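Local coordinates for 401aa long hypothetical glucose-1-phosphate thymidylyltransferase (Sulfolobus tokodaii, PDB 2GGO), which is a bifunctional enzyme of UDP-GlcNAc and UDP-GalNAc synthesis, transferring nucleotidyl groups to sugar 1-phosphates at one end and probably acetylating amino sugars at the other, at residues Glu12-Ile17 against Met207-Pro212; Gly256-Gly261 against Asn274-Pro279. All blocks are in the same frame, centred on the assembly; numbering follows the deposited sequence.

Contact 1 (Glu12-Ile17 against Met207-Pro212)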
loop_
_atom_site.group_PDB
_atom_site.type_symbol
_atom_site.label_atom_id
_atom_site.label_comp_id
_atom_site.label_asym_id
_atom_site.label_seq_id
_atom_site.Cartn_x
_atom_site.Cartn_y
_atom_site.Cartn_z
ATOM N N GLU A 12 1.095 10.247 -5.461
ATOM C CA GLU A 12 0.502 11.356 -4.737
ATOM C C GLU A 12 -0.482 11.010 -3.641
ATOM O O GLU A 12 -0.428 11.574 -2.553
ATOM C CB GLU A 12 -0.186 12.280 -5.696
ATOM C CG GLU A 12 0.713 13.300 -6.230
ATOM C CD GLU A 12 -0.074 14.398 -6.853
ATOM O OE1 GLU A 12 -0.563 15.297 -6.113
ATOM O OE2 GLU A 12 -0.221 14.336 -8.093
ATOM N N ARG A 13 -1.396 10.112 -3.929
ATOM C CA ARG A 13 -2.374 9.737 -2.944
ATOM C C ARG A 13 -1.757 9.079 -1.739
ATOM O O ARG A 13 -2.370 9.054 -0.677
ATOM C CB ARG A 13 -3.422 8.822 -3.555
ATOM C CG ARG A 13 -4.535 9.586 -4.298
ATOM C CD ARG A 13 -5.359 8.601 -5.142
ATOM N NE ARG A 13 -4.500 7.905 -6.123
ATOM C CZ ARG A 13 -4.255 6.590 -6.161
ATOM N NH1 ARG A 13 -4.818 5.764 -5.287
ATOM N NH2 ARG A 13 -3.459 6.100 -7.108
ATOM N N LEU A 14 -0.541 8.565 -1.882
ATOM C CA LEU A 14 0.096 7.837 -0.753
ATOM C C LEU A 14 1.175 8.679 -0.028
ATOM O O LEU A 14 1.905 8.206 0.797
ATOM C CB LEU A 14 0.647 6.508 -1.230
ATOM C CG LEU A 14 0.252 5.250 -0.457
ATOM C CD1 LEU A 14 -1.202 5.245 -0.053
ATOM C CD2 LEU A 14 0.596 3.932 -1.234
ATOM N N GLU A 15 1.295 9.942 -0.386
ATOM C CA GLU A 15 2.119 10.846 0.416
ATOM C C GLU A 15 1.693 10.878 1.896
ATOM O O GLU A 15 0.537 10.700 2.223
ATOM C CB GLU A 15 2.047 12.216 -0.173
ATOM C CG GLU A 15 2.679 12.157 -1.552
ATOM C CD GLU A 15 2.622 13.481 -2.261
ATOM O OE1 GLU A 15 2.196 14.463 -1.640
ATOM O OE2 GLU A 15 3.020 13.537 -3.442
ATOM N N PRO A 16 2.637 11.110 2.807
ATOM C CA PRO A 16 4.030 11.324 2.637
ATOM C C PRO A 16 4.863 10.067 2.506
ATOM O O PRO A 16 6.058 10.173 2.380
ATOM C CB PRO A 16 4.409 12.069 3.941
ATOM C CG PRO A 16 3.491 11.535 4.939
ATOM C CD PRO A 16 2.234 11.176 4.226
ATOM N N ILE A 17 4.271 8.877 2.582
ATOM C CA ILE A 17 5.078 7.665 2.478
ATOM C C ILE A 17 5.850 7.651 1.153
ATOM O O ILE A 17 6.991 7.166 1.116
ATOM C CB ILE A 17 4.243 6.384 2.600
ATOM C CG1 ILE A 17 3.706 6.169 4.020
ATOM C CG2 ILE A 17 5.100 5.146 2.128
ATOM C CD1 ILE A 17 3.208 7.458 4.760
ATOM N N MET A 207 -7.181 -5.463 -2.087
ATOM C CA MET A 207 -7.192 -4.096 -1.587
ATOM C C MET A 207 -6.367 -3.293 -2.569
ATOM O O MET A 207 -5.253 -3.659 -2.846
ATOM C CB MET A 207 -6.526 -4.080 -0.198
ATOM C CG MET A 207 -6.368 -2.676 0.490
ATOM S SD MET A 207 -7.941 -1.857 0.807
ATOM C CE MET A 207 -8.533 -2.817 2.217
ATOM N N ASP A 208 -6.872 -2.210 -3.137
ATOM C CA ASP A 208 -5.897 -1.316 -3.751
ATOM C C ASP A 208 -5.362 -0.387 -2.672
ATOM O O ASP A 208 -6.112 0.147 -1.842
ATOM C CB ASP A 208 -6.412 -0.552 -4.970
ATOM C CG ASP A 208 -7.349 0.523 -4.605
ATOM O OD1 ASP A 208 -8.080 0.300 -3.614
ATOM O OD2 ASP A 208 -7.367 1.564 -5.304
ATOM N N ILE A 209 -4.053 -0.226 -2.635
ATOM C CA ILE A 209 -3.488 0.579 -1.594
ATOM C C ILE A 209 -3.501 1.969 -2.183
ATOM O O ILE A 209 -2.537 2.421 -2.748
ATOM C CB ILE A 209 -2.121 0.071 -1.234
ATOM C CG1 ILE A 209 -2.243 -1.331 -0.654
ATOM C CG2 ILE A 209 -1.460 0.982 -0.211
ATOM C CD1 ILE A 209 -0.906 -1.991 -0.597
ATOM N N GLY A 210 -4.647 2.622 -2.088
ATOM C CA GLY A 210 -4.849 3.908 -2.732
ATOM C C GLY A 210 -4.984 5.098 -1.801
ATOM O O GLY A 210 -5.159 6.228 -2.245
ATOM N N LYS A 211 -4.925 4.856 -0.503
ATOM C CA LYS A 211 -4.973 5.955 0.467
ATOM C C LYS A 211 -4.169 5.550 1.692
ATOM O O LYS A 211 -3.997 4.346 1.954
ATOM C CB LYS A 211 -6.437 6.364 0.728
ATOM C CG LYS A 211 -7.063 7.073 -0.518
ATOM C CD LYS A 211 -8.487 7.517 -0.322
ATOM C CE LYS A 211 -9.454 6.328 -0.312
ATOM N NZ LYS A 211 -10.427 6.385 -1.446
ATOM N N PRO A 212 -3.557 6.536 2.414
ATOM C CA PRO A 212 -2.501 6.134 3.369
ATOM C C PRO A 212 -2.997 5.205 4.456
ATOM O O PRO A 212 -2.280 4.280 4.848
ATOM C CB PRO A 212 -1.967 7.473 3.930
ATOM C CG PRO A 212 -2.435 8.497 2.980
ATOM C CD PRO A 212 -3.748 7.995 2.410
#

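Contact 2 (Gly256-Gly261 against Asn274-Pro279)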
loop_
_atom_site.group_PDB
_atom_site.type_symbol
_atom_site.label_atom_id
_atom_site.label_comp_id
_atom_site.label_asym_id
_atom_site.label_seq_id
_atom_site.Cartn_x
_atom_site.Cartn_y
_atom_site.Cartn_z
ATOM N N GLY A 256 9.622 -5.767 31.750
ATOM C CA GLY A 256 8.618 -4.748 31.979
ATOM C C GLY A 256 7.769 -4.542 30.752
ATOM O O GLY A 256 6.684 -3.964 30.833
ATOM N N THR A 257 8.240 -5.041 29.618
ATOM C CA THR A 257 7.470 -4.949 28.392
ATOM C C THR A 257 6.218 -5.812 28.430
ATOM O O THR A 257 6.252 -6.907 28.955
ATOM C CB THR A 257 8.300 -5.291 27.192
ATOM O OG1 THR A 257 9.386 -4.381 27.118
ATOM C CG2 THR A 257 7.485 -5.196 25.935
ATOM N N TYR A 258 5.120 -5.281 27.884
ATOM C CA TYR A 258 3.797 -5.926 27.899
ATOM C C TYR A 258 3.220 -5.898 26.495
ATOM O O TYR A 258 3.060 -4.836 25.894
ATOM C CB TYR A 258 2.843 -5.178 28.814
ATOM C CG TYR A 258 1.616 -5.949 29.301
ATOM C CD1 TYR A 258 1.642 -6.648 30.510
ATOM C CD2 TYR A 258 0.414 -5.931 28.580
ATOM C CE1 TYR A 258 0.517 -7.305 30.996
ATOM C CE2 TYR A 258 -0.735 -6.592 29.072
ATOM C CZ TYR A 258 -0.658 -7.272 30.271
ATOM O OH TYR A 258 -1.747 -7.916 30.776
ATOM N N ILE A 259 2.930 -7.082 25.955
ATOM C CA ILE A 259 2.536 -7.231 24.543
ATOM C C ILE A 259 1.154 -7.868 24.519
ATOM O O ILE A 259 0.955 -8.914 25.103
ATOM C CB ILE A 259 3.632 -8.063 23.770
ATOM C CG1 ILE A 259 4.994 -7.355 23.844
ATOM C CG2 ILE A 259 3.278 -8.328 22.334
ATOM C CD1 ILE A 259 6.151 -8.184 23.216
ATOM N N GLU A 260 0.177 -7.190 23.939
ATOM C CA GLU A 260 -1.119 -7.797 23.690
ATOM C C GLU A 260 -1.195 -8.015 22.190
ATOM O O GLU A 260 -1.227 -7.065 21.439
ATOM C CB GLU A 260 -2.276 -6.926 24.248
ATOM C CG GLU A 260 -2.236 -6.809 25.808
ATOM C CD GLU A 260 -3.260 -5.846 26.433
ATOM O OE1 GLU A 260 -3.553 -4.794 25.806
ATOM O OE2 GLU A 260 -3.765 -6.148 27.573
ATOM N N GLY A 261 -1.143 -9.280 21.741
ATOM C CA GLY A 261 -1.044 -9.578 20.313
ATOM C C GLY A 261 -2.393 -9.347 19.675
ATOM O O GLY A 261 -3.407 -9.270 20.385
ATOM N N ASN A 274 9.798 -1.692 29.824
ATOM C CA ASN A 274 8.587 -0.999 30.225
ATOM C C ASN A 274 7.893 -0.377 29.018
ATOM O O ASN A 274 7.358 0.713 29.067
ATOM C CB ASN A 274 8.954 0.064 31.255
ATOM C CG ASN A 274 9.503 -0.541 32.569
ATOM O OD1 ASN A 274 9.070 -1.626 32.970
ATOM N ND2 ASN A 274 10.463 0.162 33.239
ATOM N N SER A 275 7.916 -1.079 27.903
ATOM C CA SER A 275 7.112 -0.716 26.755
ATOM C C SER A 275 5.760 -1.433 26.752
ATOM O O SER A 275 5.618 -2.504 27.323
ATOM C CB SER A 275 7.824 -1.073 25.497
ATOM O OG SER A 275 9.002 -0.330 25.387
ATOM N N TYR A 276 4.802 -0.905 26.014
ATOM C CA TYR A 276 3.490 -1.546 25.927
ATOM C C TYR A 276 3.120 -1.642 24.460
ATOM O O TYR A 276 2.844 -0.646 23.860
ATOM C CB TYR A 276 2.439 -0.705 26.655
ATOM C CG TYR A 276 0.987 -1.234 26.795
ATOM C CD1 TYR A 276 0.635 -2.547 26.512
ATOM C CD2 TYR A 276 -0.035 -0.369 27.195
ATOM C CE1 TYR A 276 -0.700 -2.980 26.653
ATOM C CE2 TYR A 276 -1.366 -0.791 27.319
ATOM C CZ TYR A 276 -1.674 -2.103 27.055
ATOM O OH TYR A 276 -2.951 -2.543 27.205
ATOM N N LEU A 277 3.139 -2.855 23.883
ATOM C CA LEU A 277 2.691 -3.021 22.490
ATOM C C LEU A 277 1.281 -3.582 22.428
ATOM O O LEU A 277 0.991 -4.627 23.000
ATOM C CB LEU A 277 3.667 -3.859 21.695
ATOM C CG LEU A 277 5.141 -3.452 21.779
ATOM C CD1 LEU A 277 5.958 -4.401 20.958
ATOM C CD2 LEU A 277 5.367 -1.988 21.305
ATOM N N ARG A 278 0.376 -2.893 21.746
ATOM C CA ARG A 278 -1.009 -3.278 21.761
ATOM C C ARG A 278 -1.367 -3.857 20.410
ATOM O O ARG A 278 -0.594 -3.705 19.457
ATOM C CB ARG A 278 -1.914 -2.088 22.094
ATOM C CG ARG A 278 -1.933 -1.751 23.606
ATOM C CD ARG A 278 -2.483 -0.353 23.860
ATOM N NE ARG A 278 -3.882 -0.352 23.485
ATOM C CZ ARG A 278 -4.604 0.746 23.244
ATOM N NH1 ARG A 278 -4.040 1.951 23.268
ATOM N NH2 ARG A 278 -5.881 0.636 22.928
ATOM N N PRO A 279 -2.543 -4.494 20.316
ATOM C CA PRO A 279 -2.942 -5.158 19.060
ATOM C C PRO A 279 -2.708 -4.331 17.794
ATOM O O PRO A 279 -3.077 -3.131 17.701
ATOM C CB PRO A 279 -4.439 -5.416 19.279
ATOM C CG PRO A 279 -4.520 -5.723 20.788
ATOM C CD PRO A 279 -3.568 -4.671 21.389
#

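Contact 1 (Glu12-Ile17 against Met207-Pro212)
The guanidinium of R13 meets G210 O obliquely, while the flat peptide joining K211 to P212 has one face covered by a methyl of L14. R13 and L14 lie in the glycine-rich loop that follows strand 2-6 in this GT-A-type nucleotidyltransferase domain; E12 and R13 probably belong to the binding site for the nucleoside triphosphate. The R13 bond is weak: NH1 stands 3.1 Å from G210 O, and the N-H points to it at only 129°. R13 CB already lies 3.4 Å from G210 O and CD also passes near it; a bend at chi3 (-59°) then helps to bring NH1 back to that same oxygen. A beta carbon at G210 would probably crowd R13 NH1 as it is placed here. With an alanine here in place of R13, G210 O would probably lose this donor and a gap would open beside the glycine.

L14 works with both of its methyls. CD1 sits over the K211-P212 peptide, 3.5 Å from K211 C, and CD2 reaches I209 CG2 at 3.7 Å, the two side chains crossing at a slant. A chi1 of -128°, well off a staggered value, brings the leucine to this place. I209 is itself the centre of an inverse gamma turn, and its backbone bonds to D99. F358, from the hexapeptide-repeat part of the chain, touches both P16 and P212, tying this contact to the second domain. The rim of the P212 ring faces backbone oxygens, with CD 3.5 Å from R13 O and CG 3.8 Å from E15 O.

Contact 2 (Gly256-Gly261 against Asn274-Pro279)
Y258 and Y276 lie side by side on neighbouring coils of a left-handed parallel beta-helix, the hallmark of hexapeptide-repeat transferases, each eighteen residues from its counterpart. The tight part begins with the backbone ladder between the coils. Y258 N gives its hydrogen to S275 O (2.9 Å), Y258 O accepts from L277 N (2.8 Å), and E260 N returns to L277 O (2.8 Å). Beneath it the inward face is apolar and buried: I259 CG1 rests 4.2 Å from L277 CD1, and I265 and I271 of the adjoining walls close over the leucine.

The outward face is polar and aromatic and looks to solvent, yet it is close-packed at Y276 and E260. The rings of Y258 and Y276 meet obliquely, planes 78° apart and centroids 5.8 Å from each other. Y276 has an unusual chi2 of 12°, which swings its CD1-CE1 edge toward Y258 and E260. Its hydroxyl donates to E260 OE1 at 2.7 Å, coming from above the carboxylate plane, 53° out of it, and this bond anchors the hydroxyl end of Y276. R278 CG lies over one ring face of Y276, offset toward the rim, and with Y258 probably helps to set the ring's turn; the arginine goes on to a salt bridge with E294, while Y258 OH pairs with K242.

The loose side is the exposed start, where G256 and N274 meet without a conventional hydrogen bond, N274 OD1 coming against G256 CA. At the other end a proline stops the ladder: P279 N lies 3.1 Å from E260 O but has no hydrogen to offer.

How the contacts relate
Both contacts mix buried and partly exposed residues, but they do different jobs. Contact 1 sits near the middle of the chain, about 28 Å centre to centre from contact 2, and joins the loop after strand 2-6 to the end of strand 206-208 and the turn that follows; its strength is mostly van der Waals, with one weak polar bond. Contact 2 joins successive coils in the beta-helix, far from the annotated sites, and is carried by a regular backbone ladder with an apolar inside and a polar outside. No element is shared, and the nearest atoms of contact 1 and contact 2 remain about 15 Å apart. Contact 1 packs a loop with probable nucleotide-binding residues, whereas contact 2 builds a wall.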